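Projannalysin (PDB 4JIX) is the zymogen of a soluble zinc metallopeptidase, jannalysin, a minigluzincin that probably hydrolyses peptide bonds once activated. Local coordinates at residues 13-18 / 60-65; 68-73 / 93-98. The protein carries 1 engineered substitution. All coordinates share one frame; numbering follows the deposited sequence.

Contact 1: 13-18 / 60-65; sequences KDIVNE and FDEELL
Ile15 meets Glu62 and Leu65 through its longer branch: CG1 lies anti to the carbonyl carbon (chi1 -58°) and the next bond is also extended (chi2 169°), so CD1 points out from helix 12-22 towards the start of helix 62-78. On the other side, Glu62 sets CG anti to its backbone N (chi1 -164°) and runs on extended, which swings a side chain that leaves the backbone at a slant across to Ile15. The first of the two meetings is therefore between methylenes and a methyl: Ile15 CD1 rests 3.9 Å from Glu62 CG, with Ile15 CG1 a little farther back at 4.2 Å from the same atom. The second is wholly hydrocarbon. Leu65, one helical turn along, crosses Ile15 at about a right angle, its CD1 4.1 Å from Ile15 CD1 and its CB 4.2 Å from that same methyl. One isoleucine methyl thus touches both neighbours at ordinary van der Waals distance. The backbones stay well apart, the nearest CA atoms, of Ile15 and Leu65, being 7.8 Å from each other, so a long beta-branched side chain suits the position: it spans the gap while its branching limits rotation.

The buried leucine gives the inner part of the contact, whereas the partly exposed glutamate suits its margin, where aliphatic carbons can pack and the carboxylate can remain with polar company. That carboxylate lies 4.6 Å from a like charge, measured from Glu62 OE2 to Glu18 OE1, but Lys10 forms a salt bridge with each of these oxygens. The chemistry is therefore divided: nonpolar packing joins the two helices directly, and a lysine shared by two acids probably offsets their repulsion and ties the helices together at the solvent-facing margin of the contact.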
ATOM      1  N   LYS A  13      -2.113  18.825   8.674  1.00 57.56           N
ATOM      2  CA  LYS A  13      -1.227  19.982   8.488  1.00 57.40           C
ATOM      3  C   LYS A  13      -0.077  19.965   9.506  1.00 58.93           C
ATOM      4  O   LYS A  13       1.049  20.298   9.146  1.00 56.96           O
ATOM      5  CB  LYS A  13      -2.009  21.312   8.570  1.00 62.92           C
ATOM      6  CG  LYS A  13      -3.306  21.371   7.741  1.00 85.15           C
ATOM      7  CD  LYS A  13      -3.111  21.251   6.215  1.00 93.69           C
ATOM      8  CE  LYS A  13      -4.378  20.797   5.524  1.00 97.06           C
ATOM      9  NZ  LYS A  13      -4.323  21.016   4.056  1.00100.32           N
ATOM     10  N   ASP A  14      -0.346  19.520  10.753  1.00 56.25           N
ATOM     11  CA  ASP A  14       0.670  19.408  11.805  1.00 56.04           C
ATOM     12  C   ASP A  14       1.683  18.309  11.481  1.00 57.17           C
ATOM     13  O   ASP A  14       2.873  18.497  11.751  1.00 56.76           O
ATOM     14  CB  ASP A  14       0.029  19.150  13.180  1.00 59.75           C
ATOM     15  CG  ASP A  14      -0.840  20.278  13.714  1.00 73.62           C
ATOM     16  OD1 ASP A  14      -1.673  20.010  14.614  1.00 79.54           O
ATOM     17  OD2 ASP A  14      -0.656  21.437  13.273  1.00 71.84           O
ATOM     18  N   ILE A  15       1.224  17.165  10.906  1.00 51.48           N
ATOM     19  CA  ILE A  15       2.113  16.074  10.513  1.00 49.50           C
ATOM     20  C   ILE A  15       3.072  16.596   9.419  1.00 51.38           C
ATOM     21  O   ILE A  15       4.288  16.378   9.504  1.00 50.03           O
ATOM     22  CB  ILE A  15       1.342  14.796  10.046  1.00 51.75           C
ATOM     23  CG1 ILE A  15       0.387  14.258  11.159  1.00 53.67           C
ATOM     24  CG2 ILE A  15       2.326  13.711   9.576  1.00 49.93           C
ATOM     25  CD1 ILE A  15      -0.632  13.136  10.692  1.00 56.70           C
ATOM     26  N   VAL A  16       2.519  17.287   8.401  1.00 48.03           N
ATOM     27  CA  VAL A  16       3.293  17.863   7.290  1.00 46.54           C
ATOM     28  C   VAL A  16       4.334  18.864   7.829  1.00 50.83           C
ATOM     29  O   VAL A  16       5.513  18.734   7.495  1.00 50.49           O
ATOM     30  CB  VAL A  16       2.393  18.507   6.194  1.00 50.18           C
ATOM     31  CG1 VAL A  16       3.238  19.170   5.103  1.00 49.82           C
ATOM     32  CG2 VAL A  16       1.458  17.469   5.573  1.00 48.82           C
ATOM     33  N   ASN A  17       3.911  19.828   8.679  1.00 48.36           N
ATOM     34  CA  ASN A  17       4.794  20.873   9.204  1.00 49.64           C
ATOM     35  C   ASN A  17       5.949  20.308  10.037  1.00 53.63           C
ATOM     36  O   ASN A  17       7.065  20.800   9.909  1.00 52.94           O
ATOM     37  CB  ASN A  17       4.004  21.928   9.998  1.00 51.82           C
ATOM     38  CG  ASN A  17       3.135  22.774   9.093  1.00 65.27           C
ATOM     39  OD1 ASN A  17       3.326  22.828   7.881  1.00 55.80           O
ATOM     40  ND2 ASN A  17       2.144  23.433   9.640  1.00 56.12           N
ATOM     41  N   GLU A  18       5.700  19.250  10.826  1.00 51.16           N
ATOM     42  CA  GLU A  18       6.721  18.591  11.641  1.00 51.44           C
ATOM     43  C   GLU A  18       7.822  17.973  10.754  1.00 52.48           C
ATOM     44  O   GLU A  18       9.001  18.049  11.097  1.00 52.22           O
ATOM     45  CB  GLU A  18       6.078  17.516  12.531  1.00 53.10           C
ATOM     46  CG  GLU A  18       5.449  18.083  13.795  1.00 67.44           C
ATOM     47  CD  GLU A  18       4.564  17.152  14.609  1.00 85.90           C
ATOM     48  OE1 GLU A  18       4.452  15.957  14.251  1.00 73.71           O
ATOM     49  OE2 GLU A  18       3.976  17.627  15.608  1.00 82.01           O
ATOM     50  N   PHE A  60      -6.015   6.316   7.937  1.00 53.46           N
ATOM     51  CA  PHE A  60      -4.728   5.702   8.309  1.00 50.02           C
ATOM     52  C   PHE A  60      -4.191   6.292   9.600  1.00 52.41           C
ATOM     53  O   PHE A  60      -4.355   7.489   9.830  1.00 52.00           O
ATOM     54  CB  PHE A  60      -3.679   5.892   7.197  1.00 49.42           C
ATOM     55  CG  PHE A  60      -3.688   4.919   6.036  1.00 48.86           C
ATOM     56  CD1 PHE A  60      -2.523   4.647   5.332  1.00 49.33           C
ATOM     57  CD2 PHE A  60      -4.872   4.319   5.613  1.00 50.80           C
ATOM     58  CE1 PHE A  60      -2.532   3.769   4.245  1.00 49.71           C
ATOM     59  CE2 PHE A  60      -4.883   3.458   4.512  1.00 52.76           C
ATOM     60  CZ  PHE A  60      -3.714   3.190   3.837  1.00 49.53           C
ATOM     61  N   ASP A  61      -3.492   5.468  10.409  1.00 49.20           N
ATOM     62  CA  ASP A  61      -2.850   5.904  11.656  1.00 50.60           C
ATOM     63  C   ASP A  61      -1.724   6.913  11.350  1.00 51.12           C
ATOM     64  O   ASP A  61      -1.205   6.944  10.236  1.00 48.43           O
ATOM     65  CB  ASP A  61      -2.287   4.693  12.429  1.00 54.11           C
ATOM     66  CG  ASP A  61      -3.353   3.790  13.042  1.00 80.33           C
ATOM     67  OD1 ASP A  61      -4.436   4.312  13.428  1.00 83.39           O
ATOM     68  OD2 ASP A  61      -3.092   2.570  13.183  1.00 90.88           O
ATOM     69  N   GLU A  62      -1.340   7.704  12.344  1.00 47.59           N
ATOM     70  CA  GLU A  62      -0.305   8.730  12.210  1.00 47.15           C
ATOM     71  C   GLU A  62       1.013   8.165  11.694  1.00 48.20           C
ATOM     72  O   GLU A  62       1.643   8.806  10.870  1.00 46.29           O
ATOM     73  CB  GLU A  62      -0.061   9.414  13.556  1.00 49.99           C
ATOM     74  CG  GLU A  62       0.695  10.723  13.398  1.00 56.57           C
ATOM     75  CD  GLU A  62       0.955  11.435  14.704  1.00 77.69           C
ATOM     76  OE1 GLU A  62       0.099  11.351  15.618  1.00 66.52           O
ATOM     77  OE2 GLU A  62       2.024  12.079  14.812  1.00 71.41           O
ATOM     78  N   GLU A  63       1.454   7.015  12.226  1.00 44.65           N
ATOM     79  CA  GLU A  63       2.694   6.376  11.801  1.00 44.36           C
ATOM     80  C   GLU A  63       2.718   6.167  10.263  1.00 45.51           C
ATOM     81  O   GLU A  63       3.739   6.467   9.631  1.00 43.47           O
ATOM     82  CB  GLU A  63       2.884   5.034  12.518  1.00 46.23           C
ATOM     83  CG  GLU A  63       4.039   4.222  11.942  1.00 54.66           C
ATOM     84  CD  GLU A  63       4.183   2.811  12.468  1.00 60.99           C
ATOM     85  OE1 GLU A  63       5.244   2.516  13.059  1.00 60.69           O
ATOM     86  OE2 GLU A  63       3.243   2.001  12.295  1.00 53.53           O
ATOM     87  N   LEU A  64       1.596   5.688   9.667  1.00 41.66           N
ATOM     88  CA  LEU A  64       1.553   5.460   8.211  1.00 40.75           C
ATOM     89  C   LEU A  64       1.521   6.772   7.461  1.00 44.11           C
ATOM     90  O   LEU A  64       2.215   6.905   6.460  1.00 42.48           O
ATOM     91  CB  LEU A  64       0.364   4.569   7.778  1.00 40.68           C
ATOM     92  CG  LEU A  64       0.142   3.242   8.531  1.00 44.54           C
ATOM     93  CD1 LEU A  64      -0.910   2.402   7.827  1.00 43.88           C
ATOM     94  CD2 LEU A  64       1.447   2.430   8.685  1.00 43.25           C
ATOM     95  N   LEU A  65       0.754   7.752   7.947  1.00 43.31           N
ATOM     96  CA  LEU A  65       0.667   9.071   7.295  1.00 43.22           C
ATOM     97  C   LEU A  65       2.018   9.787   7.308  1.00 45.76           C
ATOM     98  O   LEU A  65       2.391  10.385   6.308  1.00 43.22           O
ATOM     99  CB  LEU A  65      -0.402   9.960   7.964  1.00 44.85           C
ATOM    100  CG  LEU A  65      -1.853   9.484   7.825  1.00 50.35           C
ATOM    101  CD1 LEU A  65      -2.787  10.349   8.655  1.00 52.13           C
ATOM    102  CD2 LEU A  65      -2.307   9.453   6.347  1.00 49.39           C
TER

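Contact 2: 68-73 / 93-98; sequences IILHEL and NYFSKN. With ZN (zinc ion), chain C.
Leu70 engages Tyr94 through a CH-pi contact in which methyl CD1 sits over the middle of the phenol ring, 3.7 Å from the Tyr94 ring centroid and only 7° off the ring normal. Having CG anti to the backbone N (chi1 -180°) carries the leucine fork out from helix 62-78 to the aromatic pair. A forked side chain is apt here, since each methyl has its own task.

The purely apolar contacts belong mostly to the other methyl. Leu70 CD2 lies 3.7 Å from Tyr94 CG, at the root of the ring, and 3.8 Å from Phe95 CE2, which it approaches at the ring edge, near the plane. One leucine thus meets the face of one ring and the edge of the next.

Among polar contacts, Tyr94 OH hydrogen-bonds Ser22 OG, at the end of helix 12-22; tyrosine suits a partly exposed place that needs both a flat apolar face and a polar end. Replacing Tyr94 with an alanine would probably leave Leu70 CD1 without its aromatic floor and Ser22 without this hydroxyl mate. Ser96, the N-cap of helix 97-111, caps a backbone N of its first turn, while its own N bonds Glu99, consistent with a capping box.

Metal binding lies on another side of helix 62-78: His71 NE2 binds the zinc at 2.1 Å, the ion's ligands also including His75, His83 and a water. The contact therefore joins the turn before helix 97-111 to the metal-binding helix, whose Ile68 and Ile69 pack on strands 41-44 and 49-53 respectively.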
ATOM      1  N   ILE A  68       4.437   8.166   4.678  1.00 38.30           N
ATOM      2  CA  ILE A  68       3.981   8.494   3.322  1.00 38.91           C
ATOM      3  C   ILE A  68       4.416   9.932   2.971  1.00 42.31           C
ATOM      4  O   ILE A  68       4.981  10.153   1.902  1.00 40.63           O
ATOM      5  CB  ILE A  68       2.432   8.305   3.232  1.00 42.51           C
ATOM      6  CG1 ILE A  68       2.036   6.802   3.211  1.00 42.27           C
ATOM      7  CG2 ILE A  68       1.825   9.044   2.035  1.00 44.40           C
ATOM      8  CD1 ILE A  68       0.493   6.561   3.595  1.00 45.11           C
ATOM      9  N   ILE A  69       4.132  10.894   3.869  1.00 38.63           N
ATOM     10  CA  ILE A  69       4.475  12.307   3.677  1.00 38.43           C
ATOM     11  C   ILE A  69       5.999  12.455   3.653  1.00 42.35           C
ATOM     12  O   ILE A  69       6.511  13.200   2.815  1.00 41.86           O
ATOM     13  CB  ILE A  69       3.809  13.209   4.754  1.00 41.95           C
ATOM     14  CG1 ILE A  69       2.266  13.188   4.619  1.00 41.61           C
ATOM     15  CG2 ILE A  69       4.338  14.661   4.676  1.00 42.93           C
ATOM     16  CD1 ILE A  69       1.499  13.621   5.914  1.00 42.70           C
ATOM     17  N   LEU A  70       6.718  11.764   4.576  1.00 39.58           N
ATOM     18  CA  LEU A  70       8.184  11.764   4.633  1.00 38.78           C
ATOM     19  C   LEU A  70       8.764  11.326   3.288  1.00 41.01           C
ATOM     20  O   LEU A  70       9.701  11.955   2.807  1.00 41.94           O
ATOM     21  CB  LEU A  70       8.700  10.837   5.750  1.00 38.54           C
ATOM     22  CG  LEU A  70      10.228  10.733   5.942  1.00 43.40           C
ATOM     23  CD1 LEU A  70      10.859  12.065   6.436  1.00 43.61           C
ATOM     24  CD2 LEU A  70      10.586   9.590   6.899  1.00 42.37           C
ATOM     25  N   HIS A  71       8.204  10.269   2.682  1.00 37.65           N
ATOM     26  CA  HIS A  71       8.670   9.797   1.372  1.00 37.82           C
ATOM     27  C   HIS A  71       8.612  10.934   0.330  1.00 40.51           C
ATOM     28  O   HIS A  71       9.606  11.202  -0.338  1.00 39.05           O
ATOM     29  CB  HIS A  71       7.838   8.586   0.872  1.00 37.21           C
ATOM     30  CG  HIS A  71       8.342   8.027  -0.433  1.00 39.40           C
ATOM     31  ND1 HIS A  71       9.180   6.929  -0.471  1.00 41.27           N
ATOM     32  CD2 HIS A  71       8.142   8.470  -1.696  1.00 40.48           C
ATOM     33  CE1 HIS A  71       9.433   6.708  -1.756  1.00 40.64           C
ATOM     34  NE2 HIS A  71       8.858   7.638  -2.532  1.00 40.40           N
ATOM     35  N   GLU A  72       7.453  11.587   0.193  1.00 37.77           N
ATOM     36  CA  GLU A  72       7.294  12.658  -0.808  1.00 37.99           C
ATOM     37  C   GLU A  72       8.209  13.850  -0.562  1.00 42.05           C
ATOM     38  O   GLU A  72       8.689  14.473  -1.513  1.00 41.21           O
ATOM     39  CB  GLU A  72       5.850  13.183  -0.824  1.00 39.07           C
ATOM     40  CG  GLU A  72       4.783  12.109  -0.902  1.00 43.25           C
ATOM     41  CD  GLU A  72       4.867  11.221  -2.119  1.00 52.42           C
ATOM     42  OE1 GLU A  72       5.510  11.616  -3.116  1.00 43.80           O
ATOM     43  OE2 GLU A  72       4.326  10.098  -2.052  1.00 47.33           O
ATOM     44  N   LEU A  73       8.370  14.216   0.717  1.00 38.15           N
ATOM     45  CA  LEU A  73       9.122  15.401   1.066  1.00 38.92           C
ATOM     46  C   LEU A  73      10.628  15.162   0.998  1.00 42.35           C
ATOM     47  O   LEU A  73      11.349  16.121   0.738  1.00 41.90           O
ATOM     48  CB  LEU A  73       8.657  15.994   2.410  1.00 39.35           C
ATOM     49  CG  LEU A  73       7.207  16.569   2.392  1.00 44.00           C
ATOM     50  CD1 LEU A  73       6.847  17.212   3.714  1.00 45.69           C
ATOM     51  CD2 LEU A  73       6.999  17.601   1.243  1.00 46.17           C
ATOM     52  N   ASN A  93      17.959   8.575   8.410  1.00 52.33           N
ATOM     53  CA  ASN A  93      17.970   9.426   9.602  1.00 53.68           C
ATOM     54  C   ASN A  93      16.663   9.229  10.384  1.00 54.49           C
ATOM     55  O   ASN A  93      16.549   9.692  11.511  1.00 53.71           O
ATOM     56  CB  ASN A  93      18.154  10.908   9.221  1.00 55.14           C
ATOM     57  CG  ASN A  93      19.516  11.256   8.672  1.00 70.35           C
ATOM     58  OD1 ASN A  93      20.551  10.732   9.099  1.00 70.64           O
ATOM     59  ND2 ASN A  93      19.552  12.190   7.743  1.00 61.20           N
ATOM     60  N   TYR A  94      15.683   8.548   9.768  1.00 48.52           N
ATOM     61  CA  TYR A  94      14.370   8.305  10.351  1.00 48.08           C
ATOM     62  C   TYR A  94      14.129   6.835  10.631  1.00 51.59           C
ATOM     63  O   TYR A  94      13.629   6.511  11.702  1.00 50.53           O
ATOM     64  CB  TYR A  94      13.264   8.828   9.408  1.00 47.10           C
ATOM     65  CG  TYR A  94      13.321  10.327   9.229  1.00 49.68           C
ATOM     66  CD1 TYR A  94      12.603  11.177  10.067  1.00 53.32           C
ATOM     67  CD2 TYR A  94      14.154  10.903   8.273  1.00 50.23           C
ATOM     68  CE1 TYR A  94      12.688  12.564   9.937  1.00 55.96           C
ATOM     69  CE2 TYR A  94      14.268  12.288   8.151  1.00 51.73           C
ATOM     70  CZ  TYR A  94      13.525  13.114   8.978  1.00 61.04           C
ATOM     71  OH  TYR A  94      13.621  14.478   8.840  1.00 63.73           O
ATOM     72  N   PHE A  95      14.418   5.958   9.647  1.00 48.22           N
ATOM     73  CA  PHE A  95      14.144   4.530   9.753  1.00 47.92           C
ATOM     74  C   PHE A  95      15.192   3.662   9.087  1.00 52.30           C
ATOM     75  O   PHE A  95      15.651   3.970   7.987  1.00 51.35           O
ATOM     76  CB  PHE A  95      12.781   4.201   9.092  1.00 47.73           C
ATOM     77  CG  PHE A  95      11.597   4.991   9.591  1.00 48.47           C
ATOM     78  CD1 PHE A  95      11.036   4.724  10.840  1.00 51.55           C
ATOM     79  CD2 PHE A  95      11.036   5.997   8.812  1.00 48.45           C
ATOM     80  CE1 PHE A  95       9.958   5.479  11.316  1.00 52.40           C
ATOM     81  CE2 PHE A  95       9.957   6.753   9.286  1.00 51.06           C
ATOM     82  CZ  PHE A  95       9.427   6.492  10.535  1.00 50.05           C
ATOM     83  N   SER A  96      15.498   2.521   9.722  1.00 49.44           N
ATOM     84  CA  SER A  96      16.360   1.483   9.158  1.00 49.10           C
ATOM     85  C   SER A  96      15.599   0.796   8.021  1.00 50.40           C
ATOM     86  O   SER A  96      14.380   0.998   7.890  1.00 48.32           O
ATOM     87  CB  SER A  96      16.733   0.464  10.236  1.00 50.89           C
ATOM     88  OG  SER A  96      15.577  -0.283  10.578  1.00 51.75           O
ATOM     89  N   LYS A  97      16.298  -0.009   7.203  1.00 47.60           N
ATOM     90  CA  LYS A  97      15.670  -0.742   6.098  1.00 46.72           C
ATOM     91  C   LYS A  97      14.555  -1.666   6.640  1.00 49.07           C
ATOM     92  O   LYS A  97      13.471  -1.684   6.072  1.00 47.55           O
ATOM     93  CB  LYS A  97      16.723  -1.533   5.284  1.00 50.46           C
ATOM     94  CG  LYS A  97      16.158  -2.509   4.227  1.00 63.19           C
ATOM     95  CD  LYS A  97      15.342  -1.826   3.106  1.00 71.88           C
ATOM     96  CE  LYS A  97      14.949  -2.791   2.012  1.00 83.28           C
ATOM     97  NZ  LYS A  97      14.139  -2.125   0.950  1.00 93.26           N
ATOM     98  N   ASN A  98      14.809  -2.373   7.753  1.00 47.39           N
ATOM     99  CA  ASN A  98      13.842  -3.278   8.384  1.00 47.15           C
ATOM    100  C   ASN A  98      12.583  -2.542   8.840  1.00 49.82           C
ATOM    101  O   ASN A  98      11.486  -3.034   8.592  1.00 48.40           O
ATOM    102  CB  ASN A  98      14.474  -4.032   9.551  1.00 49.95           C
ATOM    103  CG  ASN A  98      15.460  -5.096   9.100  1.00 72.19           C
ATOM    104  OD1 ASN A  98      15.498  -5.515   7.933  1.00 65.21           O
ATOM    105  ND2 ASN A  98      16.297  -5.549  10.014  1.00 64.14           N
TER
HETATM  106 ZN    ZN C 201       9.206   7.945  -4.563  1.00 42.56          ZN
HETATM  107  O   HOH W   1       7.968   6.207  -5.021  1.00 39.81           O

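How the contacts relate
Both contacts use helix 62-78, contact 1 at its start and contact 2 farther along, with centres 12 Å apart; contact 1 closes in sequence before contact 2 opens. Their cores are continuous: Ile69 CD1 packs 3.8 Å from Ile15 CG2, the branch not used against Glu62 and Leu65, and Val16 CG2 lies 3.9 Å from that same Ile69 methyl. Phe60 CD1 likewise reaches Ile68 CD1 at 4.0 Å. Helix 12-22 and the 93-98 turn thus both pack on the helix that carries the zinc-binding HExxH sequence. Only contact 2 includes a zinc ligand, His71, yet even its Leu70 CD1 is 11.9 Å from the zinc.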